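Local structure of octopine dehydrogenase (Pecten maximus, 3C7A) at residues V336-G339 and V340-A344; S350-K353 and L354-W357; T379-P383 and Q384-F388. The protein catalyses the NADH-dependent condensation of L-arginine with pyruvate to D-octopine, and the reverse oxidation of octopine. One frame throughout, in Å; residues are numbered along the deposited sequence.

The three contacts follow one another along the chain. Contact 1 lies on helix 330-344, contact 2 on the next helix, 349-362, and contact 3 in the loop between 349-362 and helix 391-396. Contacts 1 and 2 have centres about 14 Å apart, both in the alpha-helical domain, and are joined by a salt bridge of 3.2 Å from K338 NZ to D352 OD1. Contact 3, centred about 11 Å from contact 1, packs on V336 and G339 of the same helix, with a probable hydrogen bond of 3.2 Å from Q384 NE2 to G339 O. Contacts 2 and 3 do not touch, so helix 330-344 bridges the second helix and the late loop, which brings R381 beside the substrate-binding Q118.

Contact 1 (V336-G339 and V340-A344); sequences VFKG and VAIAA
K338 leaves the helix with CG anti to its backbone N (chi1 177°) and bends once, at chi2 (67°), before running on extended, while one turn later I342 sets CG1 beside its own backbone N (chi1 -68°) and so sends the CG1-CD1 arm back toward the preceding turn. The two side chains meet at a slant: K338 CE lies 4.1 Å from I342 CD1, an aliphatic touch at the last carbon before the ammonium group. The same isoleucine arm also lies against the backbone, with I342 CG1 3.4 Å from K338 O. That oxygen accepts the main-chain N-H of I342 at 3.1 Å, from I342 N to K338 O, so one residue provides both the polar partner and the greasy neighbour of a single carbonyl.

The bond before it, from A341 N to F337 O, is 3.2 Å long. The flanking two are weak: V340 N to V336 O and A343 N to G339 O each measure 3.4 Å. At the first of these V340 CG2 packs 3.5 Å from V336 O, on the face of the helix where V336 meets R381 of the loop. G339 O serves the loop as well, receiving the side-chain amide of Q384, and L372, earlier in the same loop, touches I342.

Chemically, the lysine is split in use. Its last methylene packs on the isoleucine arm, while NZ is paired with D352 on the next helix, an arrangement that probably pays for much of the cost of burying the charge.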
loop_
_atom_site.group_PDB
_atom_site.type_symbol
_atom_site.label_atom_id
_atom_site.label_comp_id
_atom_site.label_asym_id
_atom_site.label_seq_id
_atom_site.Cartn_x
_atom_site.Cartn_y
_atom_site.Cartn_z
ATOM N N VAL A 336 2.149 12.187 3.934
ATOM C CA VAL A 336 2.953 11.492 4.954
ATOM C C VAL A 336 4.456 11.758 4.761
ATOM O O VAL A 336 5.182 11.992 5.735
ATOM C CB VAL A 336 2.662 9.959 4.989
ATOM C CG1 VAL A 336 3.367 9.293 6.173
ATOM C CG2 VAL A 336 1.160 9.688 5.060
ATOM N N PHE A 337 4.905 11.732 3.505
ATOM C CA PHE A 337 6.295 12.044 3.142
ATOM C C PHE A 337 6.692 13.483 3.508
ATOM O O PHE A 337 7.819 13.725 3.951
ATOM C CB PHE A 337 6.530 11.771 1.645
ATOM C CG PHE A 337 7.909 12.146 1.152
ATOM C CD1 PHE A 337 9.031 11.414 1.538
ATOM C CD2 PHE A 337 8.080 13.220 0.279
ATOM C CE1 PHE A 337 10.308 11.758 1.077
ATOM C CE2 PHE A 337 9.349 13.571 -0.190
ATOM C CZ PHE A 337 10.465 12.838 0.210
ATOM N N LYS A 338 5.761 14.422 3.330
ATOM C CA LYS A 338 5.981 15.836 3.665
ATOM C C LYS A 338 6.231 16.048 5.167
ATOM O O LYS A 338 7.095 16.842 5.551
ATOM C CB LYS A 338 4.809 16.700 3.162
ATOM C CG LYS A 338 4.867 18.197 3.517
ATOM C CD LYS A 338 6.011 18.934 2.819
ATOM C CE LYS A 338 5.988 20.425 3.148
ATOM N NZ LYS A 338 7.140 21.163 2.551
ATOM N N GLY A 339 5.484 15.327 6.002
ATOM C CA GLY A 339 5.657 15.380 7.458
ATOM C C GLY A 339 7.034 14.949 7.936
ATOM O O GLY A 339 7.592 15.549 8.862
ATOM N N VAL A 340 7.578 13.909 7.306
ATOM C CA VAL A 340 8.923 13.404 7.607
ATOM C C VAL A 340 9.997 14.428 7.211
ATOM O O VAL A 340 10.966 14.637 7.950
ATOM C CB VAL A 340 9.189 12.030 6.914
ATOM C CG1 VAL A 340 10.605 11.525 7.199
ATOM C CG2 VAL A 340 8.161 10.990 7.359
ATOM N N ALA A 341 9.806 15.069 6.058
ATOM C CA ALA A 341 10.733 16.089 5.552
ATOM C C ALA A 341 10.827 17.323 6.457
ATOM O O ALA A 341 11.919 17.863 6.656
ATOM C CB ALA A 341 10.356 16.495 4.130
ATOM N N ILE A 342 9.684 17.756 6.997
ATOM C CA ILE A 342 9.618 18.899 7.917
ATOM C C ILE A 342 10.432 18.643 9.193
ATOM O O ILE A 342 11.183 19.515 9.641
ATOM C CB ILE A 342 8.145 19.286 8.265
ATOM C CG1 ILE A 342 7.435 19.863 7.034
ATOM C CG2 ILE A 342 8.093 20.291 9.425
ATOM C CD1 ILE A 342 5.930 20.061 7.202
ATOM N N ALA A 343 10.287 17.443 9.753
ATOM C CA ALA A 343 11.016 17.034 10.956
ATOM C C ALA A 343 12.536 16.969 10.756
ATOM O O ALA A 343 13.300 17.171 11.704
ATOM C CB ALA A 343 10.489 15.696 11.466
ATOM N N ALA A 344 12.962 16.691 9.524
ATOM C CA ALA A 344 14.386 16.596 9.184
ATOM C C ALA A 344 14.995 17.933 8.741
ATOM O O ALA A 344 16.220 18.080 8.697
ATOM C CB ALA A 344 14.608 15.525 8.117
#

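Contact 2 (S350-K353 and L354-W357); sequences SNDK and LIMW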
loop_
_atom_site.group_PDB
_atom_site.type_symbol
_atom_site.label_atom_id
_atom_site.label_comp_id
_atom_site.label_asym_id
_atom_site.label_seq_id
_atom_site.Cartn_x
_atom_site.Cartn_y
_atom_site.Cartn_z
ATOM N N SER A 350 9.655 20.761 -5.610
ATOM C CA SER A 350 8.974 20.044 -6.695
ATOM C C SER A 350 7.780 19.216 -6.209
ATOM O O SER A 350 6.737 19.177 -6.872
ATOM C CB SER A 350 9.955 19.163 -7.476
ATOM O OG SER A 350 10.757 19.940 -8.350
ATOM N N ASN A 351 7.942 18.557 -5.062
ATOM C CA ASN A 351 6.850 17.810 -4.427
ATOM C C ASN A 351 5.704 18.719 -3.969
ATOM O O ASN A 351 4.534 18.342 -4.067
ATOM C CB ASN A 351 7.366 16.971 -3.247
ATOM C CG ASN A 351 7.941 15.627 -3.681
ATOM O OD1 ASN A 351 7.279 14.592 -3.575
ATOM N ND2 ASN A 351 9.178 15.636 -4.164
ATOM N N ASP A 352 6.051 19.912 -3.481
ATOM C CA ASP A 352 5.069 20.901 -3.012
ATOM C C ASP A 352 4.110 21.370 -4.111
ATOM O O ASP A 352 2.917 21.568 -3.858
ATOM C CB ASP A 352 5.775 22.121 -2.401
ATOM C CG ASP A 352 6.424 21.829 -1.052
ATOM O OD1 ASP A 352 6.094 20.803 -0.415
ATOM O OD2 ASP A 352 7.267 22.643 -0.622
ATOM N N LYS A 353 4.638 21.544 -5.323
ATOM C CA LYS A 353 3.868 22.062 -6.458
ATOM C C LYS A 353 2.743 21.119 -6.891
ATOM O O LYS A 353 1.650 21.569 -7.248
ATOM C CB LYS A 353 4.797 22.379 -7.637
ATOM C CG LYS A 353 4.141 23.184 -8.763
ATOM C CD LYS A 353 5.170 23.787 -9.715
ATOM C CE LYS A 353 5.671 22.776 -10.734
ATOM N NZ LYS A 353 6.754 23.346 -11.583
ATOM N N LEU A 354 3.018 19.816 -6.852
ATOM C CA LEU A 354 2.035 18.798 -7.228
ATOM C C LEU A 354 0.933 18.631 -6.181
ATOM O O LEU A 354 -0.205 18.305 -6.524
ATOM C CB LEU A 354 2.721 17.451 -7.509
ATOM C CG LEU A 354 3.708 17.373 -8.682
ATOM C CD1 LEU A 354 4.512 16.079 -8.629
ATOM C CD2 LEU A 354 3.004 17.514 -10.035
ATOM N N ILE A 355 1.276 18.859 -4.912
ATOM C CA ILE A 355 0.316 18.781 -3.802
ATOM C C ILE A 355 -0.762 19.873 -3.897
ATOM O O ILE A 355 -1.953 19.588 -3.750
ATOM C CB ILE A 355 1.029 18.827 -2.414
ATOM C CG1 ILE A 355 1.867 17.560 -2.197
ATOM C CG2 ILE A 355 0.017 18.992 -1.272
ATOM C CD1 ILE A 355 2.930 17.685 -1.113
ATOM N N MET A 356 -0.336 21.110 -4.157
ATOM C CA MET A 356 -1.249 22.260 -4.223
ATOM C C MET A 356 -2.244 22.171 -5.388
ATOM O O MET A 356 -3.402 22.578 -5.252
ATOM C CB MET A 356 -0.468 23.581 -4.290
ATOM C CG MET A 356 0.427 23.879 -3.077
ATOM S SD MET A 356 -0.429 24.040 -1.489
ATOM C CE MET A 356 -1.360 25.556 -1.729
ATOM N N TRP A 357 -1.791 21.632 -6.519
ATOM C CA TRP A 357 -2.639 21.459 -7.704
ATOM C C TRP A 357 -3.656 20.324 -7.540
ATOM O O TRP A 357 -4.821 20.473 -7.918
ATOM C CB TRP A 357 -1.781 21.234 -8.958
ATOM C CG TRP A 357 -2.581 21.066 -10.230
ATOM C CD1 TRP A 357 -3.107 22.061 -11.004
ATOM C CD2 TRP A 357 -2.937 19.830 -10.868
ATOM N NE1 TRP A 357 -3.772 21.524 -12.082
ATOM C CE2 TRP A 357 -3.684 20.158 -12.024
ATOM C CE3 TRP A 357 -2.702 18.479 -10.575
ATOM C CZ2 TRP A 357 -4.194 19.182 -12.890
ATOM C CZ3 TRP A 357 -3.211 17.509 -11.436
ATOM C CH2 TRP A 357 -3.949 17.868 -12.581
#
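N351 and I355 are joined by a weak i to i+4 backbone bond, 3.4 Å from I355 N to N351 O, and D352 and M356 by a firmer one, 3.3 Å from M356 N to D352 O at an N-H...O angle of 160°. I355 has CG1 beside its backbone N (chi1 -67°), which lays the arm over the previous turn: CG1 is 3.3 Å and CD1 3.4 Å from N351 O. M356 starts out likewise, with CG 3.5 Å from D352 O, then curls at its next two torsions and carries SD and CE off from the preceding turn. L354 CG comes to 4.0 Å from S350 O, another side chain resting on a carbonyl one turn back.

N351 ND2 bonds to E252 of helix 240-263, whose carboxylate also accepts the backbone N-H of S350; I355 packs on M334 and I335 of helix 330-344, and D352 OD1 takes the salt bridge from K338 there. W357 meets F217 edge-to-face.

This is an amphipathic helix of the alpha-helical domain of the opine dehydrogenases: K353 and M356 are exposed, whereas L354 is buried, its side chain about 9 Å from that of the active-site H212.

Contact 3 (T379-P383 and Q384-F388); sequences TTRCP and QRYGF
P383, R385 and Q384 carry most of this tight turn. The P383 ring and the Q384 side chain run alongside each other; the bend of the glutamine at chi2 (84°) folds its amide back along the proline ring until OE1 is 3.5 Å from P383 CG. NE2 of that amide bonds to G339 O of helix 330-344.

C382 to R385 form a type I turn with proline second, closed by a bond of 3.1 Å from R385 N to C382 O. P383 O is gripped twice, weakly by Y386 N and more firmly by F388 N at 3.1 Å. The F388 N to P383 O bond and the weak G387 N to Q384 O bond, with G387 in a left-handed conformation, make the 6→1 and 5→2 pattern of a Schellman motif.

R385 doubles back along the preceding part of the loop, its CD 3.5 Å from T380 O and its NE bonded to A378 O. The same CD sits 3.8 Å above one face of the Y386 ring, toward the rim. The far end of that ring crosses the arginine before the turn, with Y386 OH 3.9 Å from R381 CG. Without the tyrosine ring, with an alanine here, R381 CG would probably lose its neighbour and the R385 methylenes would be freer to shift.

Chemically, the C382 and P383 carbonyls hold the turn while the R385 stem lies over one face of the tyrosine and R381 CG meets its hydroxyl. The R381 guanidinium bonds to Q124 OE1 and A119 O, with its side chain about 4 Å from that of the substrate-binding Q118.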
loop_
_atom_site.group_PDB
_atom_site.type_symbol
_atom_site.label_atom_id
_atom_site.label_comp_id
_atom_site.label_asym_id
_atom_site.label_seq_id
_atom_site.Cartn_x
_atom_site.Cartn_y
_atom_site.Cartn_z
ATOM N N THR A 379 -7.771 13.905 8.481
ATOM C CA THR A 379 -8.076 12.686 7.726
ATOM C C THR A 379 -6.835 12.054 7.076
ATOM O O THR A 379 -6.959 11.140 6.254
ATOM C CB THR A 379 -9.172 12.928 6.647
ATOM O OG1 THR A 379 -8.745 13.951 5.737
ATOM C CG2 THR A 379 -10.495 13.337 7.288
ATOM N N THR A 380 -5.647 12.534 7.455
ATOM C CA THR A 380 -4.376 12.028 6.913
ATOM C C THR A 380 -3.597 11.182 7.934
ATOM O O THR A 380 -4.059 10.973 9.058
ATOM C CB THR A 380 -3.462 13.172 6.388
ATOM O OG1 THR A 380 -2.987 13.961 7.485
ATOM C CG2 THR A 380 -4.205 14.065 5.396
ATOM N N ARG A 381 -2.415 10.711 7.530
ATOM C CA ARG A 381 -1.566 9.854 8.366
ATOM C C ARG A 381 -0.190 10.453 8.707
ATOM O O ARG A 381 0.721 9.717 9.105
ATOM C CB ARG A 381 -1.368 8.493 7.693
ATOM C CG ARG A 381 -2.453 7.463 7.949
ATOM C CD ARG A 381 -2.232 6.271 7.027
ATOM N NE ARG A 381 -2.805 5.031 7.540
ATOM C CZ ARG A 381 -2.653 3.838 6.969
ATOM N NH1 ARG A 381 -1.942 3.703 5.855
ATOM N NH2 ARG A 381 -3.219 2.772 7.515
ATOM N N CYS A 382 -0.033 11.768 8.548
ATOM C CA CYS A 382 1.230 12.439 8.893
ATOM C C CYS A 382 1.522 12.326 10.397
ATOM O O CYS A 382 0.594 12.384 11.208
ATOM C CB CYS A 382 1.234 13.904 8.424
ATOM S SG CYS A 382 0.043 15.018 9.226
ATOM N N PRO A 383 2.805 12.134 10.772
ATOM C CA PRO A 383 3.197 11.928 12.179
ATOM C C PRO A 383 2.745 13.015 13.162
ATOM O O PRO A 383 2.495 12.709 14.332
ATOM C CB PRO A 383 4.732 11.859 12.120
ATOM C CG PRO A 383 5.110 12.401 10.777
ATOM C CD PRO A 383 3.972 12.069 9.873
ATOM N N GLN A 384 2.639 14.260 12.693
ATOM C CA GLN A 384 2.234 15.392 13.541
ATOM C C GLN A 384 0.765 15.338 13.973
ATOM O O GLN A 384 0.392 15.931 14.989
ATOM C CB GLN A 384 2.527 16.731 12.848
ATOM C CG GLN A 384 4.011 17.097 12.754
ATOM C CD GLN A 384 4.721 16.465 11.560
ATOM O OE1 GLN A 384 4.115 15.753 10.753
ATOM N NE2 GLN A 384 6.019 16.729 11.444
ATOM N N ARG A 385 -0.056 14.628 13.199
ATOM C CA ARG A 385 -1.476 14.436 13.512
ATOM C C ARG A 385 -1.671 13.644 14.811
ATOM O O ARG A 385 -2.676 13.819 15.506
ATOM C CB ARG A 385 -2.185 13.724 12.351
ATOM C CG ARG A 385 -3.700 13.626 12.486
ATOM C CD ARG A 385 -4.170 12.187 12.312
ATOM N NE ARG A 385 -5.613 12.036 12.501
ATOM C CZ ARG A 385 -6.218 11.890 13.680
ATOM N NH1 ARG A 385 -7.537 11.759 13.731
ATOM N NH2 ARG A 385 -5.516 11.878 14.809
ATOM N N TYR A 386 -0.707 12.780 15.129
ATOM C CA TYR A 386 -0.765 11.941 16.331
ATOM C C TYR A 386 0.119 12.468 17.472
ATOM O O TYR A 386 0.159 11.881 18.556
ATOM C CB TYR A 386 -0.384 10.492 15.999
ATOM C CG TYR A 386 -1.168 9.862 14.863
ATOM C CD1 TYR A 386 -2.484 9.433 15.046
ATOM C CD2 TYR A 386 -0.584 9.677 13.609
ATOM C CE1 TYR A 386 -3.206 8.847 14.003
ATOM C CE2 TYR A 386 -1.296 9.089 12.559
ATOM C CZ TYR A 386 -2.604 8.679 12.765
ATOM O OH TYR A 386 -3.309 8.099 11.734
ATOM N N GLY A 387 0.829 13.566 17.220
ATOM C CA GLY A 387 1.669 14.197 18.239
ATOM C C GLY A 387 3.122 13.748 18.279
ATOM O O GLY A 387 3.822 14.006 19.261
ATOM N N PHE A 388 3.573 13.072 17.222
ATOM C CA PHE A 388 4.987 12.711 17.071
ATOM C C PHE A 388 5.697 13.812 16.276
ATOM O O PHE A 388 5.598 13.862 15.046
ATOM C CB PHE A 388 5.149 11.352 16.370
ATOM C CG PHE A 388 4.444 10.206 17.058
ATOM C CD1 PHE A 388 4.826 9.789 18.334
ATOM C CD2 PHE A 388 3.414 9.523 16.414
ATOM C CE1 PHE A 388 4.179 8.722 18.965
ATOM C CE2 PHE A 388 2.763 8.453 17.036
ATOM C CZ PHE A 388 3.147 8.054 18.315
#